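Local coordinates for protein ribose 5-phosphate isomerase (Giardia lamblia, PDB 3S5P) that probably interconverts ribose 5-phosphate and ribulose 5-phosphate in the pentose phosphate pathway, as a B-type (RpiB) isomerase, at residues G91-A96 against C104-T109; L125-R130 against A138-R143. All coordinates share one frame; numbering follows the deposited sequence.

Contact 1: G91-A96 against C104-T109. With SO4 (sulfate ion), chain C.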
loop_
_atom_site.group_PDB
_atom_site.type_symbol
_atom_site.label_atom_id
_atom_site.label_comp_id
_atom_site.label_asym_id
_atom_site.label_seq_id
_atom_site.Cartn_x
_atom_site.Cartn_y
_atom_site.Cartn_z
ATOM N N GLY A 91 5.049 2.498 -6.623
ATOM C CA GLY A 91 5.309 1.646 -7.788
ATOM C C GLY A 91 5.898 0.302 -7.382
ATOM O O GLY A 91 5.578 -0.734 -7.966
ATOM N N ILE A 92 6.744 0.307 -6.356
ATOM C CA ILE A 92 7.343 -0.924 -5.860
ATOM C C ILE A 92 6.312 -1.798 -5.158
ATOM O O ILE A 92 6.303 -3.021 -5.315
ATOM C CB ILE A 92 8.537 -0.624 -4.918
ATOM C CG1 ILE A 92 9.662 0.053 -5.696
ATOM C CG2 ILE A 92 9.164 -1.897 -4.412
ATOM C CD1 ILE A 92 10.048 -0.616 -7.077
ATOM N N SER A 93 5.401 -1.180 -4.408
ATOM C CA SER A 93 4.446 -1.994 -3.712
ATOM C C SER A 93 3.486 -2.647 -4.717
ATOM O O SER A 93 3.070 -3.791 -4.533
ATOM C CB SER A 93 3.728 -1.178 -2.631
ATOM O OG SER A 93 2.961 -0.206 -3.275
ATOM N N ILE A 94 3.152 -1.927 -5.780
ATOM C CA ILE A 94 2.313 -2.488 -6.820
ATOM C C ILE A 94 3.031 -3.674 -7.466
ATOM O O ILE A 94 2.470 -4.741 -7.590
ATOM C CB ILE A 94 2.014 -1.438 -7.904
ATOM C CG1 ILE A 94 1.013 -0.397 -7.407
ATOM C CG2 ILE A 94 1.488 -2.100 -9.158
ATOM C CD1 ILE A 94 0.968 0.869 -8.310
ATOM N N ALA A 95 4.283 -3.476 -7.884
ATOM C CA ALA A 95 5.010 -4.536 -8.591
ATOM C C ALA A 95 5.272 -5.716 -7.656
ATOM O O ALA A 95 5.155 -6.874 -8.076
ATOM C CB ALA A 95 6.327 -3.991 -9.228
ATOM N N ALA A 96 5.613 -5.422 -6.396
ATOM C CA ALA A 96 5.901 -6.470 -5.429
ATOM C C ALA A 96 4.658 -7.303 -5.151
ATOM O O ALA A 96 4.700 -8.550 -5.139
ATOM C CB ALA A 96 6.454 -5.900 -4.145
ATOM N N CYS A 104 3.111 -6.966 0.175
ATOM C CA CYS A 104 3.897 -5.782 0.391
ATOM C C CYS A 104 3.035 -4.646 0.919
ATOM O O CYS A 104 1.992 -4.279 0.343
ATOM C CB CYS A 104 4.658 -5.395 -0.878
ATOM S SG CYS A 104 5.691 -3.931 -0.746
ATOM N N ALA A 105 3.491 -4.117 2.044
ATOM C CA ALA A 105 2.788 -3.107 2.794
ATOM C C ALA A 105 3.557 -1.800 2.629
ATOM O O ALA A 105 4.714 -1.721 3.016
ATOM C CB ALA A 105 2.755 -3.517 4.250
ATOM N N LEU A 106 2.925 -0.796 2.026
ATOM C CA LEU A 106 3.475 0.556 2.014
ATOM C C LEU A 106 2.939 1.282 3.255
ATOM O O LEU A 106 1.747 1.577 3.363
ATOM C CB LEU A 106 3.036 1.283 0.744
ATOM C CG LEU A 106 3.386 2.772 0.654
ATOM C CD1 LEU A 106 4.889 2.981 0.837
ATOM C CD2 LEU A 106 2.861 3.364 -0.633
ATOM N N CYS A 107 3.825 1.584 4.189
ATOM C CA CYS A 107 3.436 2.061 5.514
ATOM C C CYS A 107 3.915 3.479 5.739
ATOM O O CYS A 107 5.032 3.799 5.356
ATOM C CB CYS A 107 4.139 1.196 6.550
ATOM S SG CYS A 107 3.505 -0.499 6.586
ATOM N N SER A 108 3.119 4.322 6.402
ATOM C CA SER A 108 3.643 5.648 6.714
ATOM C C SER A 108 3.543 5.932 8.214
ATOM O O SER A 108 3.899 7.033 8.669
ATOM C CB SER A 108 2.927 6.725 5.913
ATOM O OG SER A 108 1.597 6.703 6.332
ATOM N N THR A 109 3.048 4.947 8.982
ATOM C CA THR A 109 2.990 5.080 10.435
ATOM C C THR A 109 3.365 3.765 11.032
ATOM O O THR A 109 3.367 2.751 10.325
ATOM C CB THR A 109 1.579 5.452 10.929
ATOM O OG1 THR A 109 0.654 4.428 10.512
ATOM C CG2 THR A 109 1.174 6.818 10.376
HETATM S S SO4 C . 8.191 3.997 -6.665
HETATM O O1 SO4 C . 7.013 4.480 -7.427
HETATM O O2 SO4 C . 8.826 5.184 -6.068
HETATM O O3 SO4 C . 8.045 2.997 -5.582
HETATM O O4 SO4 C . 9.070 3.336 -7.647
#

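Contact 2: L125-R130 against A138-R143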
loop_
_atom_site.group_PDB
_atom_site.type_symbol
_atom_site.label_atom_id
_atom_site.label_comp_id
_atom_site.label_asym_id
_atom_site.label_seq_id
_atom_site.Cartn_x
_atom_site.Cartn_y
_atom_site.Cartn_z
ATOM N N LEU A 125 8.120 -4.814 3.236
ATOM C CA LEU A 125 7.766 -3.476 3.651
ATOM C C LEU A 125 8.286 -2.526 2.574
ATOM O O LEU A 125 9.467 -2.596 2.211
ATOM C CB LEU A 125 8.439 -3.159 4.992
ATOM C CG LEU A 125 8.325 -1.711 5.510
ATOM C CD1 LEU A 125 6.859 -1.345 5.802
ATOM C CD2 LEU A 125 9.177 -1.486 6.761
ATOM N N ALA A 126 7.425 -1.652 2.062
ATOM C CA ALA A 126 7.874 -0.597 1.154
ATOM C C ALA A 126 7.948 0.717 1.887
ATOM O O ALA A 126 7.013 1.080 2.598
ATOM C CB ALA A 126 6.954 -0.475 -0.038
ATOM N N LEU A 127 9.058 1.430 1.719
ATOM C CA LEU A 127 9.197 2.762 2.277
ATOM C C LEU A 127 9.547 3.798 1.194
ATOM O O LEU A 127 10.298 3.515 0.279
ATOM C CB LEU A 127 10.262 2.767 3.364
ATOM C CG LEU A 127 10.004 1.929 4.617
ATOM C CD1 LEU A 127 11.287 1.748 5.354
ATOM C CD2 LEU A 127 8.926 2.588 5.523
ATOM N N GLY A 128 8.998 4.995 1.302
ATOM C CA GLY A 128 9.269 6.052 0.335
ATOM C C GLY A 128 10.330 6.978 0.895
ATOM O O GLY A 128 10.027 7.786 1.770
ATOM N N GLY A 129 11.568 6.865 0.398
ATOM C CA GLY A 129 12.680 7.753 0.812
ATOM C C GLY A 129 12.392 9.234 0.554
ATOM O O GLY A 129 12.890 10.110 1.262
ATOM N N ARG A 130 11.586 9.517 -0.467
ATOM C CA ARG A 130 11.243 10.903 -0.812
ATOM C C ARG A 130 10.097 11.432 0.057
ATOM O O ARG A 130 9.833 12.625 0.063
ATOM C CB ARG A 130 10.789 10.995 -2.267
ATOM C CG ARG A 130 11.798 10.653 -3.330
ATOM C CD ARG A 130 11.143 10.920 -4.706
ATOM N NE ARG A 130 11.931 10.442 -5.846
ATOM C CZ ARG A 130 12.528 11.243 -6.732
ATOM N NH1 ARG A 130 12.435 12.570 -6.626
ATOM N NH2 ARG A 130 13.223 10.718 -7.739
ATOM N N ALA A 138 12.606 4.377 10.392
ATOM C CA ALA A 138 13.191 3.411 11.338
ATOM C C ALA A 138 12.159 2.917 12.347
ATOM O O ALA A 138 12.195 1.770 12.763
ATOM C CB ALA A 138 14.425 4.007 12.059
ATOM N N SER A 139 11.220 3.761 12.753
ATOM C CA SER A 139 10.274 3.282 13.790
ATOM C C SER A 139 9.176 2.429 13.183
ATOM O O SER A 139 8.641 1.578 13.863
ATOM C CB SER A 139 9.740 4.409 14.684
ATOM O OG SER A 139 8.719 5.139 14.066
ATOM N N ILE A 140 8.906 2.624 11.887
ATOM C CA ILE A 140 8.014 1.777 11.078
ATOM C C ILE A 140 8.630 0.395 10.892
ATOM O O ILE A 140 7.965 -0.649 11.129
ATOM C CB ILE A 140 7.727 2.431 9.679
ATOM C CG1 ILE A 140 6.867 3.700 9.843
ATOM C CG2 ILE A 140 6.997 1.471 8.754
ATOM C CD1 ILE A 140 6.721 4.512 8.572
ATOM N N LEU A 141 9.893 0.390 10.463
ATOM C CA LEU A 141 10.658 -0.813 10.320
ATOM C C LEU A 141 10.680 -1.596 11.637
ATOM O O LEU A 141 10.453 -2.804 11.665
ATOM C CB LEU A 141 12.109 -0.473 9.921
ATOM C CG LEU A 141 13.037 -1.699 9.915
ATOM C CD1 LEU A 141 12.597 -2.738 8.853
ATOM C CD2 LEU A 141 14.515 -1.348 9.757
ATOM N N SER A 142 11.042 -0.919 12.727
ATOM C CA SER A 142 11.148 -1.615 14.014
ATOM C C SER A 142 9.806 -2.259 14.433
ATOM O O SER A 142 9.776 -3.374 14.966
ATOM C CB SER A 142 11.704 -0.667 15.085
ATOM O OG SER A 142 11.052 -0.863 16.316
ATOM N N ARG A 143 8.694 -1.578 14.187
ATOM C CA ARG A 143 7.372 -2.152 14.497
ATOM C C ARG A 143 7.007 -3.281 13.520
ATOM O O ARG A 143 6.469 -4.312 13.924
ATOM C CB ARG A 143 6.301 -1.072 14.524
ATOM C CG ARG A 143 4.898 -1.572 14.803
ATOM C CD ARG A 143 4.737 -2.073 16.221
ATOM N NE ARG A 143 5.324 -1.093 17.109
ATOM C CZ ARG A 143 4.679 -0.046 17.609
ATOM N NH1 ARG A 143 3.377 0.168 17.340
ATOM N NH2 ARG A 143 5.339 0.778 18.406
#

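Contact 1: G91-A96 against C104-T109
Ser-93 and Cys-104 bring the backbones nearest, CA to CA 5.6 Å, where the helix of 91-96 runs nearly antiparallel to strand 104-106, the axes 8.0 Å apart at 162°. Cys-104 extends its sulfur away from its own N (chi1 -180°), and SG settles 3.8 Å from Ser-93 CA. Its CB meets the methyl of Ala-96 at 3.8 Å, so one cysteine touches residues about one helical turn apart. Leu-106, two residues on and on the same face of the strand, adds a looser contact, CB to Ser-93 CB 4.2 Å. The serine hydroxyl is turned back on its own helix, where bonds to the carbonyl oxygens of Gly-89 and Ile-90 satisfy it. At the start of the helix two successive amides hold a sulfate: Gly-91 N gives a rather bent bond to O1 (2.9 Å, 141°), and Ile-92 N a straighter one to O3 (3.1 Å). Ile-92 CG1, rotated beside its own N, lies 3.4 Å from that O3. Thr-88 N gives the sulfate a further hydrogen bond. The layout is that of a beta-alpha-beta crossover, strand 81-86 to helix 90-97 to strand 104-106, with an anion at the helix N-terminus; in RpiB enzymes this glycine-rich turn lines the active site, and the sulfate, probably from the crystallisation liquor, is consistent with an anion site in the substrate pocket.

Contact 2: L125-R130 against A138-R143
Strand 125-128, carrying Leu-125 and Leu-127, lies almost exactly antiparallel to the helix of 138-143, at 175°, with the axes 10.2 Å apart; that spacing leaves room for a layer of branched side chains between them. Leu-125 and Leu-127, two residues apart on one face of the strand, both point at the helix, and Ile-140 answers with its CG2 methyl. CG2 is anti to the isoleucine's backbone N, which turns it down onto the leucines: it touches Leu-127 CD2 at 3.9 Å and Leu-125 CD1 at 4.1 Å. The two approaches differ. Leu-125 comes in roughly perpendicular to Ile-140, while Leu-127 and the isoleucine lie alongside one another, pointing opposite ways. Leu-125 also uses its other branch, CD2, which presses on the helix backbone at Leu-141 CA (3.9 Å) and meets Leu-141 CD1 at 4.2 Å. All four touching residues are buried, and the meeting is purely apolar. Around it, the sheet partner strand 81-86 contributes Ile-83, packed against Leu-125, Leu-127 and Leu-141, while Leu-39 of helix 33-45 closes on Leu-127 and Leu-141. On another flank Cys-107, just past strand 104-106, touches Leu-125 and Ile-140. Helix 134-146 is thus laid on the sheet beside helix 33-45, over the strand that directly precedes it in the chain.

Contacts 1 and 2 lie on opposite faces of one parallel sheet, their centres about 10 Å apart, and meet through neighbouring strands: Ala-105 O and Ala-126 N are 2.9 Å apart, a probable hydrogen bond. Packing runs across the join too, with Ile-140 CD1 of contact 2 reaching Ser-108 C at 3.5 Å. Helix 90-97 and helix 134-146 therefore sandwich the sheet in an alpha/beta/alpha, Rossmann-like layout. Only contact 1 binds the sulfate; from contact 2, Arg-130 NE comes within 6.1 Å of sulfate O2, too far to bond. The second subunit packs against both, with Leu-106 meeting its own counterpart and Arg-130 lying on Tyr-111 of that subunit.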